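Local coordinates for endonuclease V (Homo sapiens, PDB 6OZE), which probably cleaves inosine-containing RNA in a metal-ion-dependent reaction, as an endoribonuclease of the RNase H-like clan, at residues 15-20 with 126-131; 43-48 with 55-60; 71-76 with 97-102; 113-118 with 140-145. The protein carries 4 engineered substitutions. All blocks are in the same frame, centred on the assembly; numbering follows the deposited sequence. Where two conformers were deposited one is given.

Overall arrangement
Interactions 2, 3 and 4 reach the mixed sheet of the RNase H-like fold, whereas interaction 1 lies beside it, where the end of helix 3-17 meets the loop leading into helix 130-138. Along the chain, interactions 2, 3 and 4 follow in series; interaction 1 encloses interactions 2 and 3, and its segments alternate with those of interaction 4. Interactions 2 and 3 are closest, with centres about 9 Å apart, and share neighbouring strands 54-63 and 69-78; interactions 2 and 4 meet through Val43 and Leu116, centres about 15 Å apart. Helix 130-138 links interactions 1 and 4, through Ala131 against Val117 and Gly144. The contacts thus run from edge strand 69-78 to mid-sheet and its helices.

Interaction 1. Residues 15-20 with 126-131; sequences RLKAHV and RGFGVA
Phe128 carries this contact by sliding its ring along Leu16 and Lys17 near the end of helix 3-17 and Val20 of the type I turn after it. With CG anti to the backbone N (chi1 -161°), the ring, which also meets His133, extends from its loop toward the helix. Leu16 CB meets the far end of the ring obliquely, 3.4 Å from Phe128 CZ. The backbone N of Lys17 lies over one face, offset toward the rim, while Val20 CG2 approaches the edge in the ring plane, 3.5 Å from Phe128 CE1. Lys17 passes the ring in the opposite direction, its CB 3.8 Å from Phe128 CD1. Its chain is fully extended and carries NZ past the ring to the loop, where NZ donates to Arg126 O at 3.0 Å. The ammonium sits above the carbonyl plane, off the lone pairs. Lys17 CE packs at 3.6 Å from Gly127 O, a buried oxygen. At Gly127 a beta carbon would collide with Lys17 NZ, and the positive phi of 63° also suits glycine. Gly129 is the N-cap of helix 130-138, the connecting helix of the beta-alpha-beta unit in the RNase H-like fold.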
loop_
_atom_site.group_PDB
_atom_site.type_symbol
_atom_site.label_atom_id
_atom_site.label_comp_id
_atom_site.label_asym_id
_atom_site.label_seq_id
_atom_site.Cartn_x
_atom_site.Cartn_y
_atom_site.Cartn_z
ATOM N N ARG A 15 -17.567 2.868 9.250
ATOM C CA ARG A 15 -17.138 3.287 10.583
ATOM C C ARG A 15 -15.685 3.722 10.570
ATOM O O ARG A 15 -15.325 4.761 11.135
ATOM C CB ARG A 15 -17.310 2.131 11.577
ATOM C CG ARG A 15 -16.908 2.493 13.017
ATOM C CD ARG A 15 -17.110 1.321 13.996
ATOM N NE ARG A 15 -16.026 0.329 13.916
ATOM C CZ ARG A 15 -15.029 0.236 14.799
ATOM N NH1 ARG A 15 -14.952 1.084 15.817
ATOM N NH2 ARG A 15 -14.118 -0.724 14.681
ATOM N N LEU A 16 -14.835 2.915 9.953
ATOM C CA LEU A 16 -13.405 3.180 9.982
ATOM C C LEU A 16 -13.020 4.314 9.039
ATOM O O LEU A 16 -12.114 5.096 9.351
ATOM C CB LEU A 16 -12.636 1.905 9.634
ATOM C CG LEU A 16 -12.830 0.763 10.639
ATOM C CD1 LEU A 16 -12.003 -0.426 10.189
ATOM C CD2 LEU A 16 -12.418 1.213 12.023
ATOM N N LYS A 17 -13.702 4.428 7.890
ATOM C CA LYS A 17 -13.381 5.488 6.931
ATOM C C LYS A 17 -13.555 6.870 7.543
ATOM O O LYS A 17 -12.869 7.823 7.142
ATOM C CB LYS A 17 -14.264 5.355 5.690
ATOM C CG LYS A 17 -13.994 6.378 4.582
ATOM C CD LYS A 17 -14.956 6.168 3.424
ATOM C CE LYS A 17 -14.650 7.104 2.263
ATOM N NZ LYS A 17 -15.588 6.879 1.125
ATOM N N ALA A 18 -14.477 7.005 8.499
ATOM C CA ALA A 18 -14.686 8.283 9.162
ATOM C C ALA A 18 -13.468 8.722 9.963
ATOM O O ALA A 18 -13.378 9.897 10.336
ATOM C CB ALA A 18 -15.925 8.223 10.055
ATOM N N HIS A 19 -12.532 7.810 10.230
ATOM C CA HIS A 19 -11.315 8.113 10.972
ATOM C C HIS A 19 -10.110 8.377 10.081
ATOM O O HIS A 19 -9.037 8.678 10.609
ATOM C CB HIS A 19 -10.982 6.992 11.961
ATOM C CG HIS A 19 -11.952 6.892 13.095
ATOM N ND1 HIS A 19 -13.116 6.157 13.017
ATOM C CD2 HIS A 19 -11.944 7.459 14.324
ATOM C CE1 HIS A 19 -13.774 6.258 14.159
ATOM N NE2 HIS A 19 -13.085 7.042 14.968
ATOM N N VAL A 20 -10.253 8.252 8.758
ATOM C CA VAL A 20 -9.138 8.529 7.851
ATOM C C VAL A 20 -8.772 10.008 7.913
ATOM O O VAL A 20 -9.643 10.887 7.895
ATOM C CB VAL A 20 -9.480 8.104 6.411
ATOM C CG1 VAL A 20 -8.364 8.525 5.452
ATOM C CG2 VAL A 20 -9.685 6.621 6.319
ATOM N N ARG A 126 -14.957 1.739 -2.378
ATOM C CA ARG A 126 -15.684 2.443 -1.331
ATOM C C ARG A 126 -14.853 3.553 -0.697
ATOM O O ARG A 126 -15.172 4.009 0.405
ATOM C CB ARG A 126 -16.167 1.443 -0.276
ATOM C CG ARG A 126 -17.406 1.865 0.501
ATOM C CD ARG A 126 -18.085 0.665 1.153
ATOM N NE ARG A 126 -18.944 -0.047 0.213
ATOM C CZ ARG A 126 -18.565 -1.085 -0.527
ATOM N NH1 ARG A 126 -17.329 -1.557 -0.441
ATOM N NH2 ARG A 126 -19.433 -1.655 -1.355
ATOM N N GLY A 127 -13.802 4.012 -1.379
ATOM C CA GLY A 127 -12.904 4.972 -0.771
ATOM C C GLY A 127 -12.176 4.452 0.448
ATOM O O GLY A 127 -11.717 5.249 1.272
ATOM N N PHE A 128 -12.029 3.129 0.577
ATOM C CA PHE A 128 -11.444 2.564 1.797
ATOM C C PHE A 128 -10.767 1.219 1.515
ATOM O O PHE A 128 -11.218 0.138 1.921
ATOM C CB PHE A 128 -12.489 2.443 2.909
ATOM C CG PHE A 128 -11.888 2.314 4.276
ATOM C CD1 PHE A 128 -11.160 3.366 4.818
ATOM C CD2 PHE A 128 -12.037 1.151 5.013
ATOM C CE1 PHE A 128 -10.582 3.257 6.072
ATOM C CE2 PHE A 128 -11.459 1.043 6.265
ATOM C CZ PHE A 128 -10.746 2.098 6.799
ATOM N N GLY A 129 -9.621 1.268 0.841
ATOM C CA GLY A 129 -8.874 0.074 0.523
ATOM C C GLY A 129 -7.930 -0.347 1.642
ATOM O O GLY A 129 -7.872 0.256 2.714
ATOM N N VAL A 130 -7.149 -1.388 1.344
ATOM C CA VAL A 130 -6.272 -2.012 2.336
ATOM C C VAL A 130 -5.356 -0.994 3.004
ATOM O O VAL A 130 -5.110 -1.056 4.213
ATOM C CB VAL A 130 -5.494 -3.187 1.710
ATOM C CG1 VAL A 130 -4.690 -2.708 0.498
ATOM C CG2 VAL A 130 -4.589 -3.861 2.739
ATOM N N ALA A 131 -4.808 -0.054 2.230
ATOM C CA ALA A 131 -3.866 0.891 2.821
ATOM C C ALA A 131 -4.556 1.807 3.831
ATOM O O ALA A 131 -3.962 2.168 4.854
ATOM C CB ALA A 131 -3.176 1.706 1.718
#

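Interaction 2. Residues 43-48 with 55-60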
loop_
_atom_site.group_PDB
_atom_site.type_symbol
_atom_site.label_atom_id
_atom_site.label_comp_id
_atom_site.label_asym_id
_atom_site.label_seq_id
_atom_site.Cartn_x
_atom_site.Cartn_y
_atom_site.Cartn_z
ATOM N N VAL A 43 4.723 -3.575 3.357
ATOM C CA VAL A 43 3.918 -4.752 3.693
ATOM C C VAL A 43 3.474 -5.450 2.422
ATOM O O VAL A 43 3.259 -4.816 1.383
ATOM C CB VAL A 43 2.695 -4.478 4.601
ATOM C CG1 VAL A 43 3.129 -4.105 6.011
ATOM C CG2 VAL A 43 1.783 -3.411 3.985
ATOM N N ASP A 44 3.302 -6.777 2.524
ATOM C CA ASP A 44 2.867 -7.584 1.397
ATOM C C ASP A 44 2.064 -8.754 1.927
ATOM O O ASP A 44 2.393 -9.300 2.979
ATOM C CB ASP A 44 4.048 -8.208 0.653
ATOM C CG ASP A 44 3.599 -9.196 -0.416
ATOM O OD1 ASP A 44 3.028 -8.776 -1.447
ATOM O OD2 ASP A 44 3.762 -10.415 -0.205
ATOM N N VAL A 45 1.035 -9.131 1.179
ATOM C CA VAL A 45 0.416 -10.446 1.285
ATOM C C VAL A 45 0.448 -11.078 -0.093
ATOM O O VAL A 45 0.033 -10.452 -1.076
ATOM C CB VAL A 45 -1.029 -10.375 1.810
ATOM C CG1 VAL A 45 -1.642 -11.786 1.864
ATOM C CG2 VAL A 45 -1.042 -9.750 3.177
ATOM N N SER A 46 0.929 -12.318 -0.167
ATOM C CA SER A 46 1.038 -13.037 -1.426
ATOM C C SER A 46 0.453 -14.421 -1.261
ATOM O O SER A 46 0.848 -15.147 -0.349
ATOM C CB SER A 46 2.506 -13.189 -1.837
ATOM O OG SER A 46 3.043 -11.917 -2.192
ATOM N N PHE A 47 -0.445 -14.804 -2.162
ATOM C CA PHE A 47 -1.031 -16.132 -2.119
ATOM C C PHE A 47 -0.074 -17.178 -2.663
ATOM O O PHE A 47 0.725 -16.920 -3.571
ATOM C CB PHE A 47 -2.324 -16.180 -2.925
ATOM C CG PHE A 47 -3.411 -15.362 -2.337
ATOM C CD1 PHE A 47 -3.534 -14.021 -2.656
ATOM C CD2 PHE A 47 -4.298 -15.924 -1.440
ATOM C CE1 PHE A 47 -4.533 -13.255 -2.104
ATOM C CE2 PHE A 47 -5.297 -15.168 -0.889
ATOM C CZ PHE A 47 -5.416 -13.826 -1.222
ATOM N N VAL A 48 -0.158 -18.372 -2.082
ATOM C CA VAL A 48 0.510 -19.535 -2.644
ATOM C C VAL A 48 -0.122 -19.868 -3.986
ATOM O O VAL A 48 -1.349 -20.011 -4.090
ATOM C CB VAL A 48 0.401 -20.717 -1.671
ATOM C CG1 VAL A 48 0.976 -21.982 -2.287
ATOM C CG2 VAL A 48 1.113 -20.356 -0.382
ATOM N N ALA A 55 -1.365 -18.182 2.253
ATOM C CA ALA A 55 -0.651 -17.012 1.782
ATOM C C ALA A 55 0.503 -16.744 2.729
ATOM O O ALA A 55 0.644 -17.395 3.775
ATOM C CB ALA A 55 -1.588 -15.798 1.725
ATOM N N CYS A 56 1.349 -15.793 2.353
ATOM C CA CYS A 56 2.387 -15.291 3.240
ATOM C C CYS A 56 2.176 -13.799 3.443
ATOM O O CYS A 56 1.904 -13.070 2.481
ATOM C CB CYS A 56 3.774 -15.541 2.654
ATOM S SG CYS A 56 5.099 -15.065 3.747
ATOM N N ALA A 57 2.267 -13.357 4.693
ATOM C CA ALA A 57 2.207 -11.941 5.040
ATOM C C ALA A 57 3.591 -11.513 5.496
ATOM O O ALA A 57 4.234 -12.220 6.285
ATOM C CB ALA A 57 1.182 -11.698 6.158
ATOM N N SER A 58 4.065 -10.366 4.986
ATOM C CA SER A 58 5.403 -9.896 5.312
ATOM C C SER A 58 5.394 -8.424 5.700
ATOM O O SER A 58 4.632 -7.621 5.142
ATOM C CB SER A 58 6.361 -10.068 4.126
ATOM O OG SER A 58 6.501 -11.455 3.802
ATOM N N LEU A 59 6.257 -8.088 6.651
ATOM C CA LEU A 59 6.522 -6.707 7.046
ATOM C C LEU A 59 8.018 -6.487 7.019
ATOM O O LEU A 59 8.776 -7.271 7.601
ATOM C CB LEU A 59 5.973 -6.452 8.457
ATOM C CG LEU A 59 6.461 -5.183 9.164
ATOM C CD1 LEU A 59 5.922 -3.949 8.446
ATOM C CD2 LEU A 59 5.996 -5.192 10.613
ATOM N N VAL A 60 8.447 -5.426 6.329
ATOM C CA VAL A 60 9.849 -5.032 6.325
ATOM C C VAL A 60 9.940 -3.582 6.772
ATOM O O VAL A 60 8.995 -2.803 6.615
ATOM C CB VAL A 60 10.536 -5.218 4.955
ATOM C CG1 VAL A 60 10.485 -6.688 4.525
ATOM C CG2 VAL A 60 9.912 -4.285 3.888
#
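This is an antiparallel strand pairing, the beta hairpin of strands 39-47 and 54-63, in the sheet of the RNase H-like fold. The two short strand segments run at 170° to each other with axes 4.5 Å apart. Asp44 with Ser58 and Ser46 with Cys56 are the hydrogen-bonded pairs, each closed by two reciprocal backbone bonds; Ser58 N to Asp44 O is 2.8 Å with an N-H...O angle of 163°. Val45 with Ala57 lies between them, and Val43 with Leu59 and Phe47 with Ala55 flank them, all non-hydrogen-bonded pairs. CA-H...O contacts add to the fit, among them Val45 CA to Cys56 O at 3.2 Å.

One face carries Val43, Val45, Phe47, Ala55, Ala57 and Leu59, and helix 89-106 packs on it through Leu96, Glu92 and Arg91. Here Val43 and Leu59 cross obliquely, CG1 of Val43 being 3.7 Å from CD1 of Leu59. Val45 straddles two alanines: CG1, anti to the backbone N (chi1 178°), lies 4.0 Å from Ala55 CB, while CG2 turns to Ala57 CB. The Phe47 ring leans obliquely against the Ala55 methyl.

The other face bears Asp44, Ser46, Cys56 and Ser58, with helix 226-242 against it. Ser235 of that helix hydrogen-bonds both Ser58 OG and Asp44 OD2, tying the two strands to the helix. The same carboxylate oxygen is gripped a second time within its own strand: Ser46 OG donates to the syn lone pair of Asp44 OD2 at 2.6 Å.

Interaction 3. Residues 71-76 with 97-102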
loop_
_atom_site.group_PDB
_atom_site.type_symbol
_atom_site.label_atom_id
_atom_site.label_comp_id
_atom_site.label_asym_id
_atom_site.label_seq_id
_atom_site.Cartn_x
_atom_site.Cartn_y
_atom_site.Cartn_z
ATOM N N TYR A 71 14.667 -4.570 9.393
ATOM C CA TYR A 71 13.792 -5.537 10.045
ATOM C C TYR A 71 13.007 -6.261 8.971
ATOM O O TYR A 71 12.563 -5.641 8.001
ATOM C CB TYR A 71 12.795 -4.841 10.982
ATOM C CG TYR A 71 11.824 -5.786 11.663
ATOM C CD1 TYR A 71 12.171 -6.422 12.833
ATOM C CD2 TYR A 71 10.564 -6.029 11.127
ATOM C CE1 TYR A 71 11.297 -7.282 13.467
ATOM C CE2 TYR A 71 9.673 -6.904 11.764
ATOM C CZ TYR A 71 10.057 -7.520 12.925
ATOM O OH TYR A 71 9.193 -8.386 13.579
ATOM N N GLU A 72 12.818 -7.565 9.146
ATOM C CA GLU A 72 11.948 -8.298 8.241
ATOM C C GLU A 72 11.286 -9.441 8.988
ATOM O O GLU A 72 11.921 -10.111 9.808
ATOM C CB GLU A 72 12.712 -8.841 7.025
ATOM C CG GLU A 72 13.887 -9.730 7.357
ATOM C CD GLU A 72 14.683 -10.118 6.124
ATOM O OE1 GLU A 72 14.856 -9.261 5.229
ATOM O OE2 GLU A 72 15.129 -11.279 6.048
ATOM N N GLU A 73 9.997 -9.645 8.715
ATOM C CA GLU A 73 9.287 -10.780 9.286
ATOM C C GLU A 73 8.255 -11.260 8.282
ATOM O O GLU A 73 7.521 -10.450 7.710
ATOM C CB GLU A 73 8.622 -10.403 10.611
ATOM C CG GLU A 73 7.877 -11.574 11.294
ATOM C CD GLU A 73 8.794 -12.692 11.782
ATOM O OE1 GLU A 73 10.002 -12.452 11.987
ATOM O OE2 GLU A 73 8.292 -13.820 11.984
ATOM N N SER A 74 8.204 -12.579 8.069
ATOM C CA SER A 74 7.243 -13.186 7.155
ATOM C C SER A 74 6.570 -14.334 7.882
ATOM O O SER A 74 7.217 -15.038 8.665
ATOM C CB SER A 74 7.938 -13.773 5.932
ATOM O OG SER A 74 8.546 -12.744 5.155
ATOM N N ARG A 75 5.278 -14.525 7.637
ATOM C CA ARG A 75 4.549 -15.618 8.270
ATOM C C ARG A 75 3.560 -16.209 7.283
ATOM O O ARG A 75 2.823 -15.471 6.623
ATOM C CB ARG A 75 3.802 -15.124 9.512
ATOM C CG ARG A 75 4.718 -14.680 10.622
ATOM C CD ARG A 75 4.329 -15.326 11.931
ATOM N NE ARG A 75 3.795 -14.337 12.859
ATOM C CZ ARG A 75 4.551 -13.525 13.586
ATOM N NH1 ARG A 75 5.873 -13.591 13.492
ATOM N NH2 ARG A 75 3.988 -12.649 14.407
ATOM N N MET A 76 3.521 -17.537 7.200
ATOM C CA MET A 76 2.457 -18.196 6.457
ATOM C C MET A 76 1.155 -18.084 7.238
ATOM O O MET A 76 1.130 -18.264 8.462
ATOM C CB MET A 76 2.754 -19.683 6.249
ATOM C CG MET A 76 4.035 -20.030 5.496
ATOM S SD MET A 76 4.093 -19.316 3.825
ATOM C CE MET A 76 2.748 -20.200 3.047
ATOM N N LEU A 97 -1.751 -6.365 10.541
ATOM C CA LEU A 97 -1.817 -5.688 11.830
ATOM C C LEU A 97 -1.070 -6.470 12.908
ATOM O O LEU A 97 -0.380 -5.876 13.747
ATOM C CB LEU A 97 -3.275 -5.441 12.212
ATOM C CG LEU A 97 -3.533 -4.331 13.226
ATOM C CD1 LEU A 97 -4.905 -3.770 13.005
ATOM C CD2 LEU A 97 -3.428 -4.881 14.622
ATOM N N GLU A 98 -1.185 -7.807 12.901
ATOM C CA GLU A 98 -0.478 -8.633 13.871
ATOM C C GLU A 98 1.036 -8.509 13.728
ATOM O O GLU A 98 1.766 -8.518 14.729
ATOM C CB GLU A 98 -0.903 -10.092 13.711
ATOM C CG GLU A 98 -0.398 -11.005 14.796
ATOM C CD GLU A 98 -1.093 -10.769 16.128
ATOM O OE1 GLU A 98 -2.192 -10.173 16.134
ATOM O OE2 GLU A 98 -0.537 -11.185 17.164
ATOM N N LEU A 99 1.531 -8.419 12.491
ATOM C CA LEU A 99 2.969 -8.247 12.307
ATOM C C LEU A 99 3.437 -6.901 12.846
ATOM O O LEU A 99 4.504 -6.814 13.465
ATOM C CB LEU A 99 3.340 -8.363 10.824
ATOM C CG LEU A 99 3.165 -9.757 10.212
ATOM C CD1 LEU A 99 3.408 -9.682 8.688
ATOM C CD2 LEU A 99 4.103 -10.741 10.865
ATOM N N VAL A 100 2.658 -5.842 12.611
ATOM C CA VAL A 100 3.041 -4.524 13.114
ATOM C C VAL A 100 3.052 -4.520 14.636
ATOM O O VAL A 100 3.976 -3.991 15.268
ATOM C CB VAL A 100 2.111 -3.442 12.534
ATOM C CG1 VAL A 100 2.420 -2.084 13.164
ATOM C CG2 VAL A 100 2.263 -3.378 11.029
ATOM N N GLN A 101 2.040 -5.139 15.257
ATOM C CA GLN A 101 2.001 -5.167 16.715
ATOM C C GLN A 101 3.148 -5.986 17.295
ATOM O O GLN A 101 3.750 -5.589 18.302
ATOM C CB GLN A 101 0.649 -5.674 17.218
ATOM C CG GLN A 101 0.482 -5.512 18.729
ATOM C CD GLN A 101 0.545 -4.053 19.165
ATOM O OE1 GLN A 101 0.187 -3.147 18.408
ATOM N NE2 GLN A 101 1.010 -3.821 20.388
ATOM N N GLN A 102 3.476 -7.125 16.677
ATOM C CA GLN A 102 4.644 -7.882 17.114
ATOM C C GLN A 102 5.895 -7.009 17.113
ATOM O O GLN A 102 6.677 -7.013 18.072
ATOM C CB GLN A 102 4.858 -9.104 16.220
ATOM C CG GLN A 102 6.197 -9.788 16.478
ATOM C CD GLN A 102 6.589 -10.784 15.405
ATOM O OE1 GLN A 102 6.014 -10.804 14.318
ATOM N NE2 GLN A 102 7.580 -11.618 15.707
HETATM O O HOH W 1 6.604 -8.723 12.971
#
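Two bends in the Arg75 chain, at chi2 (-130°) and chi3 (-111°), carry its guanidinium out from the strand toward Gln102, whose own chain reaches out extended with CG anti to the backbone N. Gln102 OE1 meets the guanidinium at its edge, near the plane, and is held by a weak, bent bond from each terminal nitrogen: 2.7 Å from Arg75 NH2 and 2.9 Å from Arg75 NH1. The guanidinium and amide planes are turned 46° apart. Leu99 CD2 sits over the centre of one guanidinium face, 3.9 Å above the plane, and also touches Glu73 CG. Glu73 OE2 pairs with Arg75 NH1 in a salt bridge of 2.9 Å along the strand. A water donates to Gln102 OE1 and Leu99 O and accepts from Tyr71 OH, which also bonds Lys106. A leucine replacing Arg75 would probably leave the Glu73 carboxylate without this charged mate and the Gln102 amide freer to turn. Helix 89-106 packs on edge strand 69-78, with 9.9 Å between the segment axes. Beyond Arg75, Leu99 rests on Ala57 of strand 54-63, and helix 226-242 covers the Ser74 side of the strand.

Interaction 4. Residues 113-118 with 140-145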
loop_
_atom_site.group_PDB
_atom_site.type_symbol
_atom_site.label_atom_id
_atom_site.label_comp_id
_atom_site.label_asym_id
_atom_site.label_seq_id
_atom_site.Cartn_x
_atom_site.Cartn_y
_atom_site.Cartn_z
ATOM N N GLN A 113 7.882 4.853 10.533
ATOM C CA GLN A 113 7.129 6.097 10.648
ATOM C C GLN A 113 6.031 6.208 9.598
ATOM O O GLN A 113 5.175 7.105 9.697
ATOM C CB GLN A 113 8.088 7.289 10.533
ATOM C CG GLN A 113 9.032 7.403 11.718
ATOM C CD GLN A 113 10.249 8.223 11.396
ATOM O OE1 GLN A 113 11.202 7.712 10.816
ATOM N NE2 GLN A 113 10.226 9.507 11.750
ATOM N N VAL A 114 6.050 5.321 8.609
ATOM C CA VAL A 114 5.087 5.309 7.513
ATOM C C VAL A 114 5.178 3.929 6.878
ATOM O O VAL A 114 6.251 3.319 6.840
ATOM C CB VAL A 114 5.424 6.439 6.494
ATOM C CG1 VAL A 114 6.878 6.314 5.987
ATOM C CG2 VAL A 114 4.454 6.421 5.311
ATOM N N LEU A 115 4.053 3.438 6.366
ATOM C CA LEU A 115 4.015 2.168 5.654
ATOM C C LEU A 115 3.670 2.426 4.200
ATOM O O LEU A 115 2.710 3.148 3.906
ATOM C CB LEU A 115 2.927 1.248 6.224
ATOM C CG LEU A 115 3.061 0.767 7.664
ATOM C CD1 LEU A 115 1.820 -0.075 8.029
ATOM C CD2 LEU A 115 4.324 -0.053 7.804
ATOM N N LEU A 116 4.423 1.805 3.307
ATOM C CA LEU A 116 4.036 1.673 1.910
ATOM C C LEU A 116 3.368 0.311 1.762
ATOM O O LEU A 116 3.975 -0.725 2.074
ATOM C CB LEU A 116 5.242 1.780 0.984
ATOM C CG LEU A 116 6.069 3.071 1.084
ATOM C CD1 LEU A 116 7.102 3.108 -0.046
ATOM C CD2 LEU A 116 5.193 4.336 1.047
ATOM N N VAL A 117 2.132 0.315 1.279
ATOM C CA VAL A 117 1.280 -0.872 1.249
ATOM C C VAL A 117 1.071 -1.287 -0.193
ATOM O O VAL A 117 0.683 -0.463 -1.030
ATOM C CB VAL A 117 -0.073 -0.553 1.894
ATOM C CG1 VAL A 117 -1.000 -1.767 1.848
ATOM C CG2 VAL A 117 0.147 -0.111 3.299
ATOM N N ASP A 118 1.324 -2.558 -0.491
ATOM C CA ASP A 118 0.963 -3.091 -1.795
ATOM C C ASP A 118 -0.553 -3.221 -1.857
ATOM O O ASP A 118 -1.111 -4.241 -1.444
ATOM C CB ASP A 118 1.649 -4.436 -2.045
ATOM C CG ASP A 118 1.398 -4.972 -3.453
ATOM O OD1 ASP A 118 0.649 -4.344 -4.231
ATOM O OD2 ASP A 118 1.960 -6.029 -3.788
ATOM N N LEU A 140 -0.958 4.586 11.759
ATOM C CA LEU A 140 0.309 4.961 11.165
ATOM C C LEU A 140 0.057 5.634 9.826
ATOM O O LEU A 140 -0.887 5.279 9.115
ATOM C CB LEU A 140 1.185 3.730 10.914
ATOM C CG LEU A 140 1.818 3.028 12.116
ATOM C CD1 LEU A 140 2.517 1.756 11.645
ATOM C CD2 LEU A 140 2.793 3.966 12.828
ATOM N N PRO A 141 0.877 6.611 9.456
ATOM C CA PRO A 141 0.849 7.101 8.079
ATOM C C PRO A 141 1.010 5.939 7.117
ATOM O O PRO A 141 1.882 5.077 7.287
ATOM C CB PRO A 141 2.055 8.044 8.026
ATOM C CG PRO A 141 2.189 8.543 9.447
ATOM C CD PRO A 141 1.873 7.319 10.283
ATOM N N CYS A 142 0.114 5.863 6.131
ATOM C CA CYS A 142 0.138 4.767 5.174
ATOM C C CYS A 142 -0.149 5.296 3.780
ATOM O O CYS A 142 -1.001 6.171 3.606
ATOM C CB CYS A 142 -0.919 3.702 5.489
ATOM S SG CYS A 142 -0.516 2.565 6.825
ATOM N N VAL A 143 0.557 4.732 2.803
ATOM C CA VAL A 143 0.417 5.078 1.393
ATOM C C VAL A 143 0.032 3.816 0.633
ATOM O O VAL A 143 0.678 2.767 0.792
ATOM C CB VAL A 143 1.744 5.620 0.848
ATOM C CG1 VAL A 143 1.634 5.896 -0.663
ATOM C CG2 VAL A 143 2.147 6.864 1.615
ATOM N N GLY A 144 -0.993 3.922 -0.208
ATOM C CA GLY A 144 -1.329 2.835 -1.106
ATOM C C GLY A 144 -0.507 2.912 -2.377
ATOM O O GLY A 144 -0.506 3.943 -3.063
ATOM N N VAL A 145 0.237 1.854 -2.681
ATOM C CA VAL A 145 1.050 1.760 -3.890
ATOM C C VAL A 145 0.499 0.594 -4.691
ATOM O O VAL A 145 0.706 -0.570 -4.325
ATOM C CB VAL A 145 2.536 1.533 -3.567
ATOM C CG1 VAL A 145 3.365 1.435 -4.853
ATOM C CG2 VAL A 145 3.051 2.621 -2.633
#
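Gln113 O packs against the ring of Pro141, 3.3 Å from its CG, while the amide end of the Gln113 side chain bonds the backbone of Gly36, Gln38 and Arg39. Val114 has CG2 anti to the backbone N, which sets it 3.5 Å from Pro141 O, and its CA-H points at that oxygen. Leu115 N then donates to the same atom at 2.9 Å. The Leu115 side chain turns to the face shared with Cys142, where CD1 lies 3.7 Å from Cys142 SG and 4.1 Å from Leu140 CD1. An alanine in place of Leu115 would probably open a gap between Leu140 and the Cys142 sulfur. Leu115 O in turn accepts from Val143 N, the donor nearly along the C=O axis. These parallel strands, 30° apart, belong to a beta-alpha-beta crossover through helix 130-138, in the sheet of the RNase H-like fold. Leu116 points to the other face and lies alongside Val143, its CD2 3.7 Å from Val143 CB, in contact with Leu215 of helix 209-218. Val117 N donates to Val143 O, and Val117 O accepts from Val145 N, each at 2.9 Å. Asp118 directs CA-H at Val145 O, and its OD2 forms a salt bridge with Lys147.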